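Tv2483 (Treponema vincentii, PDB 6DET) selectively binds L-arginine as a treponemal lipoprotein, probably the solute-binding component that delivers this amino acid to an ABC transporter. Local coordinates at residues A37-S50 with T93-V105. Residues are numbered along the deposited sequence; the frame is centred on the assembly and turned at random.
Sequences ALVIGVSDFVPILS and TGVIDCIASGFSV. With ARG (arginine), chain B.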
loop_
_atom_site.group_PDB
_atom_site.type_symbol
_atom_site.label_atom_id
_atom_site.label_comp_id
_atom_site.label_asym_id
_atom_site.label_seq_id
_atom_site.Cartn_x
_atom_site.Cartn_y
_atom_site.Cartn_z
ATOM N N ALA A 37 13.693 18.102 5.815
ATOM C CA ALA A 37 12.449 17.657 5.202
ATOM C C ALA A 37 12.558 16.232 4.703
ATOM O O ALA A 37 13.609 15.802 4.234
ATOM C CB ALA A 37 12.091 18.568 4.039
ATOM N N LEU A 38 11.424 15.528 4.721
ATOM C CA LEU A 38 11.353 14.184 4.187
ATOM C C LEU A 38 10.234 14.189 3.163
ATOM O O LEU A 38 9.127 14.640 3.475
ATOM C CB LEU A 38 11.069 13.147 5.262
ATOM C CG LEU A 38 11.074 11.703 4.755
ATOM C CD1 LEU A 38 12.476 11.198 4.429
ATOM C CD2 LEU A 38 10.427 10.768 5.777
ATOM N N VAL A 39 10.552 13.774 1.944
ATOM C CA VAL A 39 9.577 13.747 0.849
ATOM C C VAL A 39 9.009 12.337 0.770
ATOM O O VAL A 39 9.725 11.375 0.454
ATOM C CB VAL A 39 10.205 14.183 -0.480
ATOM C CG1 VAL A 39 9.184 14.080 -1.609
ATOM C CG2 VAL A 39 10.749 15.612 -0.372
ATOM N N ILE A 40 7.717 12.210 1.080
ATOM C CA ILE A 40 7.035 10.918 1.149
ATOM C C ILE A 40 6.147 10.838 -0.094
ATOM O O ILE A 40 5.187 11.597 -0.209
ATOM C CB ILE A 40 6.186 10.781 2.428
ATOM C CG1 ILE A 40 7.033 10.999 3.701
ATOM C CG2 ILE A 40 5.478 9.420 2.472
ATOM C CD1 ILE A 40 6.682 12.290 4.409
ATOM N N GLY A 41 6.489 9.973 -1.044
ATOM C CA GLY A 41 5.663 9.791 -2.227
ATOM C C GLY A 41 4.443 8.952 -1.899
ATOM O O GLY A 41 4.554 7.905 -1.254
ATOM N N VAL A 42 3.275 9.399 -2.364
ATOM C CA VAL A 42 2.027 8.695 -2.086
ATOM C C VAL A 42 1.176 8.705 -3.342
ATOM O O VAL A 42 1.203 9.657 -4.133
ATOM C CB VAL A 42 1.230 9.334 -0.917
ATOM C CG1 VAL A 42 1.948 9.118 0.420
ATOM C CG2 VAL A 42 1.034 10.825 -1.160
ATOM N N SER A 43 0.383 7.642 -3.490
ATOM C CA SER A 43 -0.820 7.733 -4.304
ATOM C C SER A 43 -1.907 8.359 -3.435
ATOM O O SER A 43 -2.251 7.826 -2.377
ATOM C CB SER A 43 -1.241 6.352 -4.794
ATOM O OG SER A 43 -0.310 5.760 -5.712
ATOM N N ASP A 44 -2.472 9.473 -3.875
ATOM C CA ASP A 44 -3.338 10.262 -3.012
ATOM C C ASP A 44 -4.813 9.879 -3.139
ATOM O O ASP A 44 -5.680 10.694 -2.806
ATOM C CB ASP A 44 -3.146 11.745 -3.313
ATOM C CG ASP A 44 -3.694 12.135 -4.653
ATOM O OD1 ASP A 44 -4.031 11.240 -5.465
ATOM O OD2 ASP A 44 -3.816 13.346 -4.885
ATOM N N PHE A 45 -5.099 8.649 -3.585
ATOM C CA PHE A 45 -6.451 8.127 -3.705
ATOM C C PHE A 45 -6.627 6.804 -2.964
ATOM O O PHE A 45 -7.633 6.121 -3.178
ATOM C CB PHE A 45 -6.820 7.932 -5.190
ATOM C CG PHE A 45 -5.787 7.148 -5.978
ATOM C CD1 PHE A 45 -4.836 7.793 -6.752
ATOM C CD2 PHE A 45 -5.744 5.756 -5.907
ATOM C CE1 PHE A 45 -3.888 7.066 -7.480
ATOM C CE2 PHE A 45 -4.782 5.028 -6.615
ATOM C CZ PHE A 45 -3.857 5.678 -7.397
ATOM N N VAL A 46 -5.688 6.405 -2.110
ATOM C CA VAL A 46 -5.802 5.080 -1.480
ATOM C C VAL A 46 -6.679 5.211 -0.239
ATOM O O VAL A 46 -6.269 5.885 0.710
ATOM C CB VAL A 46 -4.427 4.503 -1.105
ATOM C CG1 VAL A 46 -4.570 3.156 -0.436
ATOM C CG2 VAL A 46 -3.542 4.365 -2.332
ATOM N N PRO A 47 -7.872 4.601 -0.180
ATOM C CA PRO A 47 -8.714 4.777 1.017
ATOM C C PRO A 47 -8.006 4.367 2.305
ATOM O O PRO A 47 -7.148 3.478 2.315
ATOM C CB PRO A 47 -9.934 3.880 0.735
ATOM C CG PRO A 47 -10.001 3.789 -0.794
ATOM C CD PRO A 47 -8.519 3.739 -1.189
ATOM N N ILE A 48 -8.370 5.051 3.400
ATOM C CA ILE A 48 -7.794 4.866 4.742
ATOM C C ILE A 48 -6.320 5.266 4.873
ATOM O O ILE A 48 -5.951 5.954 5.832
ATOM C CB ILE A 48 -8.006 3.417 5.225
ATOM C CG1 ILE A 48 -9.438 2.956 4.903
ATOM C CG2 ILE A 48 -7.738 3.342 6.713
ATOM C CD1 ILE A 48 -9.830 1.570 5.488
ATOM N N LEU A 49 -5.454 4.837 3.946
ATOM C CA LEU A 49 -4.012 5.050 4.108
ATOM C C LEU A 49 -3.556 6.449 3.679
ATOM O O LEU A 49 -2.713 7.057 4.351
ATOM C CB LEU A 49 -3.249 4.005 3.296
ATOM C CG LEU A 49 -3.480 2.515 3.654
ATOM C CD1 LEU A 49 -2.586 1.647 2.766
ATOM C CD2 LEU A 49 -3.201 2.266 5.128
ATOM N N SER A 50 -4.063 6.959 2.556
ATOM C CA SER A 50 -3.602 8.236 2.013
ATOM C C SER A 50 -4.555 8.669 0.916
ATOM O O SER A 50 -4.390 8.254 -0.233
ATOM C CB SER A 50 -2.180 8.165 1.436
ATOM O OG SER A 50 -2.060 7.130 0.477
ATOM N N THR A 93 15.978 8.735 -8.449
ATOM C CA THR A 93 16.483 10.031 -8.885
ATOM C C THR A 93 16.337 11.103 -7.817
ATOM O O THR A 93 16.723 12.246 -8.054
ATOM C CB THR A 93 15.766 10.481 -10.161
ATOM O OG1 THR A 93 14.354 10.578 -9.915
ATOM C CG2 THR A 93 16.015 9.490 -11.286
ATOM N N GLY A 94 15.788 10.780 -6.656
ATOM C CA GLY A 94 15.758 11.735 -5.564
ATOM C C GLY A 94 14.604 12.712 -5.551
ATOM O O GLY A 94 14.622 13.645 -4.737
ATOM N N VAL A 95 13.605 12.537 -6.423
ATOM C CA VAL A 95 12.414 13.376 -6.358
ATOM C C VAL A 95 11.671 13.146 -5.048
ATOM O O VAL A 95 11.153 14.100 -4.445
ATOM C CB VAL A 95 11.501 13.118 -7.574
ATOM C CG1 VAL A 95 10.228 13.955 -7.455
ATOM C CG2 VAL A 95 12.251 13.440 -8.861
ATOM N N ILE A 96 11.591 11.886 -4.601
ATOM C CA ILE A 96 11.068 11.528 -3.288
ATOM C C ILE A 96 12.166 10.825 -2.498
ATOM O O ILE A 96 13.171 10.380 -3.051
ATOM C CB ILE A 96 9.826 10.643 -3.374
ATOM C CG1 ILE A 96 10.165 9.323 -4.083
ATOM C CG2 ILE A 96 8.767 11.423 -4.164
ATOM C CD1 ILE A 96 8.926 8.367 -4.375
ATOM N N ASP A 97 11.933 10.701 -1.189
ATOM C CA ASP A 97 12.857 10.005 -0.286
ATOM C C ASP A 97 12.355 8.626 0.125
ATOM O O ASP A 97 13.155 7.791 0.580
ATOM C CB ASP A 97 13.098 10.845 0.976
ATOM C CG ASP A 97 13.811 12.164 0.669
ATOM O OD1 ASP A 97 14.772 12.153 -0.128
ATOM O OD2 ASP A 97 13.420 13.205 1.230
ATOM N N CYS A 98 11.058 8.385 0.008
ATOM C CA CYS A 98 10.485 7.105 0.406
ATOM C C CYS A 98 9.102 7.004 -0.218
ATOM O O CYS A 98 8.582 7.978 -0.782
ATOM C CB CYS A 98 10.421 6.977 1.922
ATOM S SG CYS A 98 9.359 8.153 2.745
ATOM N N ILE A 99 8.519 5.805 -0.125
ATOM C CA ILE A 99 7.233 5.492 -0.754
ATOM C C ILE A 99 6.333 4.868 0.303
ATOM O O ILE A 99 6.759 3.951 1.007
ATOM C CB ILE A 99 7.377 4.508 -1.928
ATOM C CG1 ILE A 99 8.432 4.980 -2.941
ATOM C CG2 ILE A 99 6.019 4.358 -2.643
ATOM C CD1 ILE A 99 8.932 3.866 -3.843
ATOM N N ALA A 100 5.128 5.413 0.451
ATOM C CA ALA A 100 4.115 4.866 1.345
ATOM C C ALA A 100 2.882 4.543 0.485
ATOM O O ALA A 100 3.041 4.084 -0.647
ATOM C CB ALA A 100 3.847 5.853 2.490
ATOM N N SER A 101 1.668 4.739 1.006
ATOM C CA SER A 101 0.424 4.397 0.293
ATOM C C SER A 101 0.204 2.895 0.166
ATOM O O SER A 101 -0.340 2.419 -0.835
ATOM C CB SER A 101 0.377 5.055 -1.101
ATOM O OG SER A 101 0.292 6.416 -0.895
ATOM N N GLY A 102 0.595 2.124 1.190
ATOM C CA GLY A 102 0.315 0.698 1.178
ATOM C C GLY A 102 1.272 -0.094 0.306
ATOM O O GLY A 102 0.858 -0.939 -0.486
ATOM N N PHE A 103 2.569 0.186 0.438
ATOM C CA PHE A 103 3.601 -0.474 -0.354
ATOM C C PHE A 103 3.850 -1.896 0.165
ATOM O O PHE A 103 4.306 -2.076 1.305
ATOM C CB PHE A 103 4.874 0.391 -0.298
ATOM C CG PHE A 103 5.981 -0.070 -1.220
ATOM C CD1 PHE A 103 6.239 0.604 -2.412
ATOM C CD2 PHE A 103 6.805 -1.138 -0.872
ATOM C CE1 PHE A 103 7.247 0.177 -3.246
ATOM C CE2 PHE A 103 7.818 -1.558 -1.721
ATOM C CZ PHE A 103 8.040 -0.888 -2.905
ATOM N N SER A 104 3.605 -2.900 -0.683
ATOM C CA SER A 104 3.780 -4.308 -0.313
ATOM C C SER A 104 5.226 -4.800 -0.428
ATOM O O SER A 104 5.929 -4.534 -1.406
ATOM C CB SER A 104 2.893 -5.166 -1.201
ATOM O OG SER A 104 1.537 -4.811 -1.013
ATOM N N VAL A 105 5.671 -5.544 0.586
ATOM C CA VAL A 105 6.899 -6.314 0.455
ATOM C C VAL A 105 6.694 -7.459 -0.531
ATOM O O VAL A 105 5.719 -8.214 -0.441
ATOM C CB VAL A 105 7.349 -6.856 1.821
ATOM C CG1 VAL A 105 8.621 -7.674 1.641
ATOM C CG2 VAL A 105 7.566 -5.712 2.790
HETATM N N ARG B . 0.123 -2.732 -2.298
HETATM C CA ARG B . 0.201 -2.052 -3.617
HETATM C C ARG B . 1.654 -2.008 -4.076
HETATM O O ARG B . 2.551 -2.141 -3.222
HETATM C CB ARG B . -0.356 -0.632 -3.538
HETATM C CG ARG B . -1.854 -0.556 -3.264
HETATM C CD ARG B . -2.381 0.868 -3.104
HETATM N NE ARG B . -2.241 1.603 -4.346
HETATM C CZ ARG B . -1.359 2.573 -4.562
HETATM N NH1 ARG B . -1.320 3.127 -5.776
HETATM N NH2 ARG B . -0.519 2.972 -3.605
HETATM O OXT ARG B . 1.918 -1.823 -5.272
#
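Gly41 and Ile99 pair side by side in parallel strands, with Gly41 N bonded to Cys98 O at 2.9 Å and Ala100 N to Gly41 O at 3.1 Å. Glycine suits this place because Ile96, bending over from the chain just before strand 98-100, fills the side-chain position with its CD1, 4.2 Å from Gly41 CA. Its CG2 meets Val39 CG1 at 3.7 Å; with CG1 anti to its backbone N (chi1 177°), Val39 pushes that branch against Ile96. On the opposite face, Cys98 SG nestles against Ile40 CG1 (3.8 Å), and the small Ala100 CB accepts Ile40 CG2. At the strand entrance the carboxylate of Asp97 stands in where a strand carbonyl might otherwise serve: its OD2 takes the N-H of Val39 at 3.0 Å, 27° out of the carboxylate plane, while its own N returns a bond to Val39 O. Its other oxygen is salt-bridged to Arg224.

At the far end the chain turns a corner at Ser101 and Gly102, both with positive phi. Ser101 OG reaches into the loop after strand 37-42, 2.8 Å from Ser50 OG. Leu49 CD1 presses on Gly102 CA at a tight 3.4 Å, and this, with the positive phi, makes glycine apt there. The turn also serves both ends of the bound arginine: Ser101 O and Ser43 OG hold its guanidinium, flanked by Val46 CG2, while Gly102 O and Ser104 OG take its amino group. The contact thus forms part of the sheet of one lobe of this family 3 solute-binding protein: strand 76-81 continues it in parallel beyond 37-42, strand 215-223 runs antiparallel beyond 98-104, and helix 61-73 packs on the Ile40 face.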